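Local coordinates for protein transcriptional regulator (Cytophaga hutchinsonii, PDB 3F0C) that probably binds DNA through a helix-turn-helix domain and regulates transcription as a dimeric member of the TetR family, at residues 128-140 with 153-165. Numbering follows the deposited sequence.
Sequences KQKEVEIVAGIIQ and KHENAEFLVHLLL
V132 overlaps V161 and A157 with its two methyls spread apart: CG2 meets V161 CB at 4.0 Å, while CG1, anti to the backbone N (chi1 167°), reaches past A157 toward E158 and the H154 ring, which it meets obliquely. The complementary knob is A157, whose methyl enters the hole formed by V132, V135, A136 and I139 and has V135 CG1 3.8 Å from its CB. Close approach of two helices is eased by small side chains where they are nearest, and here A136 and A157 supply one each, their CA atoms 5.1 Å apart; the axes of the two segments approach to 8.3 Å, with 125° between their N-to-C directions. This knobs-into-holes packing joins helices 118-145 and 153-174 in the all-helical C-terminal domain of a TetR-type regulator, the part that in this family commonly mediates ligand binding and dimerization. V161 is the third knob, set among K128, E131, V132 and V135; its CG1 lies 3.7 Å from E131 CD. The E131 chain runs out extended, and its carboxylate is held by a salt bridge to R95 and a hydrogen bond with Y91, both on helix 84-106. Toward the second subunit, the bent K128 chain lays CG 4.1 Å from V161 CG1 and brings CD to the edge of the H162 ring; Y174 of that subunit packs on K128. Shortening K128 to an alanine is likely to take away the methylene chain lying on V161 CG1 and beside the H162 edge, opening a gap next to Y174 of the second subunit. Farther along, I139 sets CG2 3.5 Å from K153 CB and CD1 3.6 Å from N156 CB.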
loop_
_atom_site.group_PDB
_atom_site.type_symbol
_atom_site.label_atom_id
_atom_site.label_comp_id
_atom_site.label_asym_id
_atom_site.label_seq_id
_atom_site.Cartn_x
_atom_site.Cartn_y
_atom_site.Cartn_z
ATOM N N LYS A 128 14.503 2.600 0.129
ATOM C CA LYS A 128 13.875 1.429 -0.423
ATOM C C LYS A 128 14.840 0.641 -1.303
ATOM O O LYS A 128 14.777 -0.587 -1.341
ATOM C CB LYS A 128 12.606 1.811 -1.182
ATOM C CG LYS A 128 11.568 0.675 -1.328
ATOM C CD LYS A 128 11.544 0.114 -2.735
ATOM C CE LYS A 128 10.753 0.988 -3.688
ATOM N NZ LYS A 128 9.351 0.483 -3.914
ATOM N N GLN A 129 15.750 1.315 -1.993
ATOM C CA GLN A 129 16.732 0.565 -2.767
ATOM C C GLN A 129 17.852 0.021 -1.925
ATOM O O GLN A 129 18.182 -1.140 -2.075
ATOM C CB GLN A 129 17.250 1.293 -4.010
ATOM C CG GLN A 129 16.590 0.729 -5.307
ATOM C CD GLN A 129 17.255 1.214 -6.631
ATOM O OE1 GLN A 129 18.050 2.181 -6.646
ATOM N NE2 GLN A 129 16.911 0.546 -7.756
ATOM N N LYS A 130 18.401 0.791 -1.004
ATOM C CA LYS A 130 19.367 0.207 -0.082
ATOM C C LYS A 130 18.784 -1.019 0.581
ATOM O O LYS A 130 19.468 -2.021 0.767
ATOM C CB LYS A 130 19.824 1.202 0.969
ATOM C CG LYS A 130 21.200 1.769 0.653
ATOM C CD LYS A 130 21.895 2.355 1.854
ATOM C CE LYS A 130 21.488 3.808 2.062
ATOM N NZ LYS A 130 22.080 4.751 1.069
ATOM N N GLU A 131 17.491 -0.943 0.875
ATOM C CA GLU A 131 16.791 -1.966 1.625
ATOM C C GLU A 131 16.667 -3.225 0.829
ATOM O O GLU A 131 16.909 -4.306 1.342
ATOM C CB GLU A 131 15.404 -1.454 1.974
ATOM C CG GLU A 131 14.620 -2.280 3.011
ATOM C CD GLU A 131 13.302 -1.624 3.414
ATOM O OE1 GLU A 131 13.080 -0.429 3.059
ATOM O OE2 GLU A 131 12.471 -2.305 4.062
ATOM N N VAL A 132 16.261 -3.083 -0.427
ATOM C CA VAL A 132 16.161 -4.226 -1.315
ATOM C C VAL A 132 17.521 -4.898 -1.349
ATOM O O VAL A 132 17.615 -6.136 -1.222
ATOM C CB VAL A 132 15.700 -3.822 -2.732
ATOM C CG1 VAL A 132 15.903 -4.959 -3.722
ATOM C CG2 VAL A 132 14.223 -3.431 -2.695
ATOM N N GLU A 133 18.575 -4.082 -1.462
ATOM C CA GLU A 133 19.938 -4.616 -1.511
ATOM C C GLU A 133 20.304 -5.358 -0.222
ATOM O O GLU A 133 20.776 -6.505 -0.272
ATOM C CB GLU A 133 20.982 -3.530 -1.712
ATOM C CG GLU A 133 20.954 -2.776 -3.017
ATOM C CD GLU A 133 21.100 -3.665 -4.245
ATOM O OE1 GLU A 133 21.944 -4.626 -4.151
ATOM O OE2 GLU A 133 20.402 -3.395 -5.284
ATOM N N ILE A 134 20.103 -4.733 0.937
ATOM C CA ILE A 134 20.390 -5.463 2.159
ATOM C C ILE A 134 19.700 -6.822 2.097
ATOM O O ILE A 134 20.328 -7.881 2.309
ATOM C CB ILE A 134 19.942 -4.747 3.411
ATOM C CG1 ILE A 134 20.825 -3.528 3.677
ATOM C CG2 ILE A 134 19.992 -5.674 4.576
ATOM C CD1 ILE A 134 20.070 -2.441 4.491
ATOM N N VAL A 135 18.432 -6.805 1.729
ATOM C CA VAL A 135 17.682 -8.035 1.728
ATOM C C VAL A 135 18.265 -9.036 0.701
ATOM O O VAL A 135 18.438 -10.230 0.994
ATOM C CB VAL A 135 16.167 -7.764 1.558
ATOM C CG1 VAL A 135 15.452 -9.051 1.156
ATOM C CG2 VAL A 135 15.604 -7.157 2.875
ATOM N N ALA A 136 18.645 -8.537 -0.469
ATOM C CA ALA A 136 19.178 -9.412 -1.488
ATOM C C ALA A 136 20.391 -10.140 -0.915
ATOM O O ALA A 136 20.727 -11.290 -1.327
ATOM C CB ALA A 136 19.531 -8.625 -2.730
ATOM N N GLY A 137 21.037 -9.477 0.052
ATOM C CA GLY A 137 22.279 -9.980 0.633
ATOM C C GLY A 137 22.004 -11.082 1.607
ATOM O O GLY A 137 22.748 -12.046 1.695
ATOM N N ILE A 138 20.906 -10.941 2.339
ATOM C CA ILE A 138 20.486 -12.005 3.250
ATOM C C ILE A 138 20.012 -13.206 2.438
ATOM O O ILE A 138 20.373 -14.341 2.715
ATOM C CB ILE A 138 19.403 -11.552 4.222
ATOM C CG1 ILE A 138 19.809 -10.217 4.895
ATOM C CG2 ILE A 138 19.211 -12.626 5.235
ATOM C CD1 ILE A 138 18.881 -9.656 5.974
ATOM N N ILE A 139 19.236 -12.945 1.397
ATOM C CA ILE A 139 18.820 -14.013 0.501
ATOM C C ILE A 139 20.068 -14.723 -0.016
ATOM O O ILE A 139 20.165 -15.952 0.014
ATOM C CB ILE A 139 17.898 -13.480 -0.636
ATOM C CG1 ILE A 139 16.543 -13.071 -0.007
ATOM C CG2 ILE A 139 17.729 -14.516 -1.753
ATOM C CD1 ILE A 139 15.514 -12.401 -0.939
ATOM N N GLN A 140 21.040 -13.944 -0.455
ATOM C CA GLN A 140 22.273 -14.522 -0.995
ATOM C C GLN A 140 22.989 -15.438 0.004
ATOM O O GLN A 140 23.467 -16.493 -0.365
ATOM C CB GLN A 140 23.221 -13.395 -1.435
ATOM C CG GLN A 140 24.511 -13.861 -2.024
ATOM C CD GLN A 140 24.268 -14.577 -3.297
ATOM O OE1 GLN A 140 24.352 -15.807 -3.355
ATOM N NE2 GLN A 140 23.914 -13.825 -4.334
ATOM N N LYS A 153 17.323 -13.938 -6.271
ATOM C CA LYS A 153 17.547 -13.234 -5.041
ATOM C C LYS A 153 16.916 -11.878 -5.171
ATOM O O LYS A 153 16.306 -11.391 -4.229
ATOM C CB LYS A 153 19.062 -13.127 -4.699
ATOM C CG LYS A 153 19.836 -11.911 -5.279
ATOM C CD LYS A 153 21.382 -12.014 -5.090
ATOM C CE LYS A 153 22.160 -10.874 -5.824
ATOM N NZ LYS A 153 23.532 -11.219 -6.379
ATOM N N HIS A 154 17.027 -11.270 -6.335
ATOM C CA HIS A 154 16.651 -9.893 -6.425
ATOM C C HIS A 154 15.154 -9.700 -6.490
ATOM O O HIS A 154 14.604 -8.831 -5.837
ATOM C CB HIS A 154 17.280 -9.239 -7.611
ATOM C CG HIS A 154 17.323 -7.766 -7.480
ATOM N ND1 HIS A 154 16.450 -6.937 -8.148
ATOM C CD2 HIS A 154 18.084 -6.968 -6.695
ATOM C CE1 HIS A 154 16.696 -5.682 -7.809
ATOM N NE2 HIS A 154 17.685 -5.672 -6.929
ATOM N N GLU A 155 14.495 -10.520 -7.286
ATOM C CA GLU A 155 13.046 -10.472 -7.408
ATOM C C GLU A 155 12.406 -10.656 -6.046
ATOM O O GLU A 155 11.609 -9.842 -5.605
ATOM C CB GLU A 155 12.611 -11.586 -8.341
ATOM C CG GLU A 155 11.145 -11.644 -8.639
ATOM C CD GLU A 155 10.829 -12.764 -9.618
ATOM O OE1 GLU A 155 11.758 -13.510 -10.027
ATOM O OE2 GLU A 155 9.636 -12.912 -9.953
ATOM N N ASN A 156 12.776 -11.734 -5.378
ATOM C CA ASN A 156 12.329 -11.991 -4.031
ATOM C C ASN A 156 12.542 -10.801 -3.099
ATOM O O ASN A 156 11.604 -10.320 -2.478
ATOM C CB ASN A 156 13.100 -13.183 -3.491
ATOM C CG ASN A 156 12.667 -14.485 -4.115
ATOM O OD1 ASN A 156 11.964 -14.483 -5.129
ATOM N ND2 ASN A 156 13.072 -15.612 -3.510
ATOM N N ALA A 157 13.785 -10.335 -3.020
ATOM C CA ALA A 157 14.171 -9.207 -2.184
ATOM C C ALA A 157 13.173 -8.054 -2.284
ATOM O O ALA A 157 12.630 -7.610 -1.277
ATOM C CB ALA A 157 15.529 -8.736 -2.589
ATOM N N GLU A 158 12.955 -7.568 -3.508
ATOM C CA GLU A 158 11.924 -6.591 -3.829
ATOM C C GLU A 158 10.575 -6.955 -3.320
ATOM O O GLU A 158 9.808 -6.099 -2.854
ATOM C CB GLU A 158 11.723 -6.561 -5.301
ATOM C CG GLU A 158 12.563 -5.607 -5.960
ATOM C CD GLU A 158 11.746 -4.684 -6.850
ATOM O OE1 GLU A 158 10.731 -5.152 -7.462
ATOM O OE2 GLU A 158 12.152 -3.489 -6.936
ATOM N N PHE A 159 10.244 -8.225 -3.498
ATOM C CA PHE A 159 8.915 -8.669 -3.137
ATOM C C PHE A 159 8.716 -8.504 -1.641
ATOM O O PHE A 159 7.738 -7.896 -1.202
ATOM C CB PHE A 159 8.660 -10.109 -3.589
ATOM C CG PHE A 159 7.201 -10.504 -3.584
ATOM C CD1 PHE A 159 6.257 -9.753 -4.280
ATOM C CD2 PHE A 159 6.775 -11.632 -2.888
ATOM C CE1 PHE A 159 4.927 -10.127 -4.296
ATOM C CE2 PHE A 159 5.464 -12.002 -2.896
ATOM C CZ PHE A 159 4.531 -11.246 -3.600
ATOM N N LEU A 160 9.659 -9.012 -0.871
ATOM C CA LEU A 160 9.561 -8.882 0.564
ATOM C C LEU A 160 9.479 -7.412 0.946
ATOM O O LEU A 160 8.612 -7.010 1.727
ATOM C CB LEU A 160 10.739 -9.560 1.262
ATOM C CG LEU A 160 10.594 -9.710 2.771
ATOM C CD1 LEU A 160 10.839 -8.417 3.413
ATOM C CD2 LEU A 160 9.220 -10.132 3.123
ATOM N N VAL A 161 10.356 -6.607 0.364
ATOM C CA VAL A 161 10.389 -5.199 0.721
ATOM C C VAL A 161 9.017 -4.581 0.393
ATOM O O VAL A 161 8.382 -3.999 1.259
ATOM C CB VAL A 161 11.608 -4.485 0.116
ATOM C CG1 VAL A 161 11.589 -3.025 0.411
ATOM C CG2 VAL A 161 12.851 -5.080 0.704
ATOM N N HIS A 162 8.524 -4.800 -0.817
ATOM C CA HIS A 162 7.213 -4.284 -1.204
ATOM C C HIS A 162 6.040 -4.825 -0.344
ATOM O O HIS A 162 5.077 -4.105 -0.037
ATOM C CB HIS A 162 6.944 -4.601 -2.664
ATOM C CG HIS A 162 7.777 -3.812 -3.612
ATOM N ND1 HIS A 162 8.543 -2.734 -3.218
ATOM C CD2 HIS A 162 7.942 -3.924 -4.953
ATOM C CE1 HIS A 162 9.155 -2.225 -4.272
ATOM N NE2 HIS A 162 8.810 -2.930 -5.336
ATOM N N LEU A 163 6.115 -6.108 -0.006
ATOM C CA LEU A 163 5.115 -6.719 0.803
ATOM C C LEU A 163 5.036 -5.934 2.081
ATOM O O LEU A 163 3.940 -5.539 2.492
ATOM C CB LEU A 163 5.479 -8.155 1.117
ATOM C CG LEU A 163 5.014 -9.120 0.036
ATOM C CD1 LEU A 163 5.616 -10.514 0.313
ATOM C CD2 LEU A 163 3.488 -9.133 -0.050
ATOM N N LEU A 164 6.179 -5.671 2.714
ATOM C CA LEU A 164 6.152 -4.939 3.985
ATOM C C LEU A 164 5.631 -3.530 3.760
ATOM O O LEU A 164 4.826 -3.019 4.525
ATOM C CB LEU A 164 7.518 -4.860 4.610
ATOM C CG LEU A 164 8.201 -6.212 4.760
ATOM C CD1 LEU A 164 9.628 -5.989 5.290
ATOM C CD2 LEU A 164 7.344 -7.187 5.622
ATOM N N LEU A 165 6.040 -2.904 2.676
ATOM C CA LEU A 165 5.618 -1.538 2.465
ATOM C C LEU A 165 4.075 -1.506 2.359
ATOM O O LEU A 165 3.441 -0.540 2.801
ATOM C CB LEU A 165 6.322 -0.950 1.245
ATOM C CG LEU A 165 5.985 0.453 0.746
ATOM C CD1 LEU A 165 6.218 1.445 1.822
ATOM C CD2 LEU A 165 6.761 0.832 -0.588
#